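Local structure of SusD-like carbohydrate binding protein BF1063 (Bacteroides fragilis NCTC 9343, 3I4G) at residues T119-T131 against W169-P182. The protein probably binds carbohydrate at the outer membrane, as a member of the SusD family of glycan-capturing proteins. Residues are numbered along the deposited sequence; the frame is centred on the assembly and turned at random.
Sequences TRMIAEARFLRAT and WCVTEFTAAAADLP
Glu173 is clasped by Arg126 and Arg129, a salt-bridge network that pins together helices 116-139 and 163-180 in the helical N-terminal part of this SusD-family fold; segments 119-131 and 169-180 run near-antiparallel (149° between axes, 8.3 Å apart). Arg126 grips side-on: NE donates to Glu173 OE1 and NH2 to Glu173 OE2 (3.0 Å each), both almost straight, within its own guanidinium plane but from above the carboxylate. Arg129 NH2 reaches Glu173 OE1 (3.1 Å) from the opposite face of the carboxylate, so two cations would probably keep this buried acid ionised. A water bridges Glu173 OE1, Arg129 NE and Arg126 O, while Arg129 NH1 is hydrogen-bonded to Asn103. With Arg129 bent at chi3 (65°), the Trp169 rim abuts one guanidinium face, planes 59° apart and CH2 3.6 Å from NE; Trp169 NE1 bonds Glu147. Around this polar cluster, small residues permit close approach: Ala123 and Ala177 bring their CA atoms to 4.4 Å. Ala130 CB sits over the Phe174 ring, a CH-pi contact 3.8 Å from the centroid. Past Asp180, Leu181 CD2 packs on Ala123 CB and Glu124 CG. The extended Arg120, salt-bridged to Glu191, receives Pro182 CG over the centre of its guanidinium, 3.5 Å from NE.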
loop_
_atom_site.group_PDB
_atom_site.type_symbol
_atom_site.label_atom_id
_atom_site.label_comp_id
_atom_site.label_asym_id
_atom_site.label_seq_id
_atom_site.Cartn_x
_atom_site.Cartn_y
_atom_site.Cartn_z
ATOM N N THR A 119 18.059 -14.615 19.686
ATOM C CA THR A 119 16.659 -15.019 19.615
ATOM C C THR A 119 15.797 -13.974 18.899
ATOM O O THR A 119 14.929 -14.308 18.071
ATOM C CB THR A 119 16.169 -15.330 21.031
ATOM O OG1 THR A 119 16.906 -16.479 21.511
ATOM C CG2 THR A 119 14.706 -15.673 21.084
ATOM N N ARG A 120 16.069 -12.713 19.180
ATOM C CA ARG A 120 15.378 -11.630 18.485
ATOM C C ARG A 120 15.669 -11.644 16.999
ATOM O O ARG A 120 14.756 -11.555 16.174
ATOM C CB ARG A 120 15.782 -10.294 19.090
ATOM C CG ARG A 120 15.100 -9.141 18.394
ATOM C CD ARG A 120 15.562 -7.846 18.981
ATOM N NE ARG A 120 14.926 -6.722 18.299
ATOM C CZ ARG A 120 15.145 -5.450 18.614
ATOM N NH1 ARG A 120 15.935 -5.116 19.623
ATOM N NH2 ARG A 120 14.533 -4.487 17.926
HETATM N N MSE A 121 16.932 -11.755 16.638
HETATM C CA MSE A 121 17.301 -11.686 15.215
HETATM C C MSE A 121 16.750 -12.856 14.403
HETATM O O MSE A 121 16.328 -12.677 13.263
HETATM C CB MSE A 121 18.799 -11.610 15.053
HETATM C CG MSE A 121 19.369 -10.283 15.629
HETATM SE SE MSE A 121 21.205 -9.972 15.080
HETATM C CE MSE A 121 21.942 -11.142 16.337
ATOM N N ILE A 122 16.650 -14.033 15.004
ATOM C CA ILE A 122 16.011 -15.170 14.361
ATOM C C ILE A 122 14.551 -14.818 14.085
ATOM O O ILE A 122 14.038 -15.054 13.006
ATOM C CB ILE A 122 16.081 -16.441 15.212
ATOM C CG1 ILE A 122 17.516 -16.969 15.221
ATOM C CG2 ILE A 122 15.095 -17.510 14.687
ATOM C CD1 ILE A 122 17.800 -18.036 16.262
ATOM N N ALA A 123 13.869 -14.255 15.087
ATOM C CA ALA A 123 12.483 -13.823 14.875
ATOM C C ALA A 123 12.356 -12.772 13.776
ATOM O O ALA A 123 11.398 -12.803 12.977
ATOM C CB ALA A 123 11.902 -13.308 16.189
ATOM N N GLU A 124 13.292 -11.831 13.700
ATOM C CA GLU A 124 13.264 -10.811 12.647
ATOM C C GLU A 124 13.423 -11.442 11.288
ATOM O O GLU A 124 12.701 -11.087 10.361
ATOM C CB GLU A 124 14.332 -9.771 12.904
ATOM C CG GLU A 124 14.075 -8.986 14.177
ATOM C CD GLU A 124 15.090 -7.929 14.411
ATOM O OE1 GLU A 124 14.940 -6.813 13.870
ATOM O OE2 GLU A 124 16.059 -8.204 15.137
ATOM N N ALA A 125 14.372 -12.358 11.151
ATOM C CA ALA A 125 14.567 -13.045 9.878
ATOM C C ALA A 125 13.348 -13.856 9.488
ATOM O O ALA A 125 12.963 -13.886 8.304
ATOM C CB ALA A 125 15.815 -13.945 9.932
ATOM N N ARG A 126 12.712 -14.507 10.457
ATOM C CA ARG A 126 11.495 -15.266 10.149
ATOM C C ARG A 126 10.343 -14.348 9.735
ATOM O O ARG A 126 9.589 -14.666 8.829
ATOM C CB ARG A 126 11.085 -16.164 11.322
ATOM C CG ARG A 126 12.090 -17.296 11.576
ATOM C CD ARG A 126 11.719 -18.070 12.813
ATOM N NE ARG A 126 10.613 -18.969 12.570
ATOM C CZ ARG A 126 10.121 -19.793 13.492
ATOM N NH1 ARG A 126 10.575 -19.759 14.734
ATOM N NH2 ARG A 126 9.156 -20.636 13.177
ATOM N N PHE A 127 10.211 -13.221 10.414
ATOM C CA PHE A 127 9.190 -12.247 10.036
ATOM C C PHE A 127 9.399 -11.791 8.615
ATOM O O PHE A 127 8.486 -11.811 7.805
ATOM C CB PHE A 127 9.231 -11.043 10.975
ATOM C CG PHE A 127 8.440 -9.856 10.467
ATOM C CD1 PHE A 127 7.060 -9.832 10.578
ATOM C CD2 PHE A 127 9.083 -8.780 9.881
ATOM C CE1 PHE A 127 6.332 -8.745 10.107
ATOM C CE2 PHE A 127 8.338 -7.693 9.420
ATOM C CZ PHE A 127 6.959 -7.693 9.535
ATOM N N LEU A 128 10.617 -11.375 8.300
ATOM C CA LEU A 128 10.930 -10.876 6.965
ATOM C C LEU A 128 10.703 -11.945 5.898
ATOM O O LEU A 128 10.092 -11.658 4.866
ATOM C CB LEU A 128 12.357 -10.333 6.910
ATOM C CG LEU A 128 12.578 -9.055 7.700
ATOM C CD1 LEU A 128 14.067 -8.750 7.815
ATOM C CD2 LEU A 128 11.815 -7.829 7.078
ATOM N N ARG A 129 11.141 -13.178 6.141
ATOM C CA ARG A 129 10.922 -14.243 5.180
ATOM C C ARG A 129 9.432 -14.495 4.984
ATOM O O ARG A 129 8.943 -14.658 3.848
ATOM C CB ARG A 129 11.629 -15.521 5.661
ATOM C CG ARG A 129 11.379 -16.712 4.746
ATOM C CD ARG A 129 12.135 -17.965 5.200
ATOM N NE ARG A 129 11.677 -18.464 6.484
ATOM C CZ ARG A 129 12.121 -19.588 7.043
ATOM N NH1 ARG A 129 13.029 -20.329 6.438
ATOM N NH2 ARG A 129 11.637 -19.979 8.198
ATOM N N ALA A 130 8.691 -14.540 6.074
ATOM C CA ALA A 130 7.267 -14.796 5.975
ATOM C C ALA A 130 6.495 -13.700 5.242
ATOM O O ALA A 130 5.540 -14.018 4.520
ATOM C CB ALA A 130 6.658 -15.032 7.341
ATOM N N THR A 131 6.918 -12.449 5.382
ATOM C CA THR A 131 6.258 -11.403 4.626
ATOM C C THR A 131 6.400 -11.653 3.131
ATOM O O THR A 131 5.478 -11.383 2.385
ATOM C CB THR A 131 6.722 -9.966 4.923
ATOM O OG1 THR A 131 8.095 -9.780 4.557
ATOM C CG2 THR A 131 6.462 -9.554 6.364
ATOM N N TRP A 169 1.536 -22.021 6.744
ATOM C CA TRP A 169 2.920 -21.862 7.152
ATOM C C TRP A 169 3.172 -20.431 7.632
ATOM O O TRP A 169 3.848 -20.205 8.647
ATOM C CB TRP A 169 3.842 -22.273 5.972
ATOM C CG TRP A 169 5.303 -22.204 6.208
ATOM C CD1 TRP A 169 6.110 -23.197 6.600
ATOM C CD2 TRP A 169 6.134 -21.082 5.946
ATOM N NE1 TRP A 169 7.406 -22.759 6.634
ATOM C CE2 TRP A 169 7.443 -21.456 6.226
ATOM C CE3 TRP A 169 5.889 -19.795 5.471
ATOM C CZ2 TRP A 169 8.516 -20.580 6.093
ATOM C CZ3 TRP A 169 6.949 -18.914 5.340
ATOM C CH2 TRP A 169 8.258 -19.328 5.643
ATOM N N CYS A 170 2.624 -19.455 6.917
ATOM C CA CYS A 170 2.782 -18.052 7.317
ATOM C C CYS A 170 2.175 -17.814 8.692
ATOM O O CYS A 170 2.730 -17.081 9.485
ATOM C CB CYS A 170 2.158 -17.113 6.312
ATOM S SG CYS A 170 3.083 -16.894 4.759
ATOM N N VAL A 171 1.031 -18.422 8.983
ATOM C CA VAL A 171 0.451 -18.296 10.329
ATOM C C VAL A 171 1.447 -18.772 11.386
ATOM O O VAL A 171 1.713 -18.078 12.374
ATOM C CB VAL A 171 -0.878 -19.068 10.439
ATOM C CG1 VAL A 171 -1.283 -19.258 11.899
ATOM C CG2 VAL A 171 -1.977 -18.361 9.617
ATOM N N THR A 172 2.032 -19.950 11.169
ATOM C CA THR A 172 2.984 -20.497 12.119
ATOM C C THR A 172 4.180 -19.565 12.262
ATOM O O THR A 172 4.629 -19.276 13.392
ATOM C CB THR A 172 3.451 -21.881 11.662
ATOM O OG1 THR A 172 2.296 -22.735 11.558
ATOM C CG2 THR A 172 4.493 -22.464 12.637
ATOM N N GLU A 173 4.727 -19.101 11.155
ATOM C CA GLU A 173 5.902 -18.247 11.180
ATOM C C GLU A 173 5.655 -16.878 11.814
ATOM O O GLU A 173 6.468 -16.409 12.614
ATOM C CB GLU A 173 6.423 -18.078 9.753
ATOM C CG GLU A 173 7.008 -19.341 9.148
ATOM C CD GLU A 173 8.231 -19.844 9.886
ATOM O OE1 GLU A 173 9.232 -19.090 9.938
ATOM O OE2 GLU A 173 8.211 -21.011 10.396
ATOM N N PHE A 174 4.562 -16.209 11.466
ATOM C CA PHE A 174 4.276 -14.904 12.071
ATOM C C PHE A 174 3.984 -15.049 13.547
ATOM O O PHE A 174 4.371 -14.166 14.341
ATOM C CB PHE A 174 3.101 -14.191 11.392
ATOM C CG PHE A 174 3.409 -13.643 10.015
ATOM C CD1 PHE A 174 4.492 -12.815 9.804
ATOM C CD2 PHE A 174 2.589 -13.932 8.947
ATOM C CE1 PHE A 174 4.785 -12.322 8.555
ATOM C CE2 PHE A 174 2.879 -13.422 7.700
ATOM C CZ PHE A 174 3.977 -12.631 7.511
ATOM N N THR A 175 3.332 -16.147 13.940
ATOM C CA THR A 175 3.044 -16.369 15.353
ATOM C C THR A 175 4.342 -16.557 16.164
ATOM O O THR A 175 4.534 -15.955 17.218
ATOM C CB THR A 175 2.131 -17.583 15.533
ATOM O OG1 THR A 175 0.894 -17.347 14.859
ATOM C CG2 THR A 175 1.849 -17.874 17.016
ATOM N N ALA A 176 5.237 -17.383 15.629
ATOM C CA ALA A 176 6.531 -17.630 16.258
ATOM C C ALA A 176 7.405 -16.391 16.282
ATOM O O ALA A 176 8.088 -16.104 17.272
ATOM C CB ALA A 176 7.237 -18.771 15.539
ATOM N N ALA A 177 7.402 -15.634 15.205
ATOM C CA ALA A 177 8.145 -14.382 15.174
ATOM C C ALA A 177 7.601 -13.401 16.201
ATOM O O ALA A 177 8.369 -12.824 16.983
ATOM C CB ALA A 177 8.127 -13.770 13.775
ATOM N N ALA A 178 6.283 -13.190 16.237
ATOM C CA ALA A 178 5.715 -12.273 17.208
ATOM C C ALA A 178 6.145 -12.600 18.629
ATOM O O ALA A 178 6.453 -11.680 19.389
ATOM C CB ALA A 178 4.189 -12.271 17.114
ATOM N N ALA A 179 6.143 -13.884 18.996
ATOM C CA ALA A 179 6.476 -14.285 20.348
ATOM C C ALA A 179 7.839 -13.787 20.789
ATOM O O ALA A 179 8.019 -13.514 21.963
ATOM C CB ALA A 179 6.431 -15.795 20.471
ATOM N N ASP A 180 8.789 -13.696 19.853
ATOM C CA ASP A 180 10.182 -13.347 20.184
ATOM C C ASP A 180 10.638 -11.986 19.702
ATOM O O ASP A 180 11.819 -11.677 19.777
ATOM C CB ASP A 180 11.139 -14.435 19.648
ATOM C CG ASP A 180 11.077 -15.734 20.442
ATOM O OD1 ASP A 180 10.627 -15.730 21.620
ATOM O OD2 ASP A 180 11.542 -16.761 19.896
ATOM N N LEU A 181 9.702 -11.158 19.255
ATOM C CA LEU A 181 10.027 -9.789 18.897
ATOM C C LEU A 181 9.630 -8.876 20.050
ATOM O O LEU A 181 8.607 -9.132 20.717
ATOM C CB LEU A 181 9.280 -9.361 17.637
ATOM C CG LEU A 181 9.726 -10.034 16.334
ATOM C CD1 LEU A 181 8.757 -9.731 15.194
ATOM C CD2 LEU A 181 11.160 -9.624 15.966
ATOM N N PRO A 182 10.388 -7.800 20.269
ATOM C CA PRO A 182 9.970 -6.862 21.315
ATOM C C PRO A 182 8.669 -6.178 20.983
ATOM O O PRO A 182 8.378 -5.893 19.819
ATOM C CB PRO A 182 11.107 -5.845 21.400
ATOM C CG PRO A 182 12.116 -6.224 20.350
ATOM C CD PRO A 182 11.615 -7.385 19.558
HETATM O O HOH W 1 13.288 -16.585 17.844
HETATM O O HOH W 2 9.598 -17.283 8.026
HETATM O O HOH W 3 10.651 -22.218 10.273
#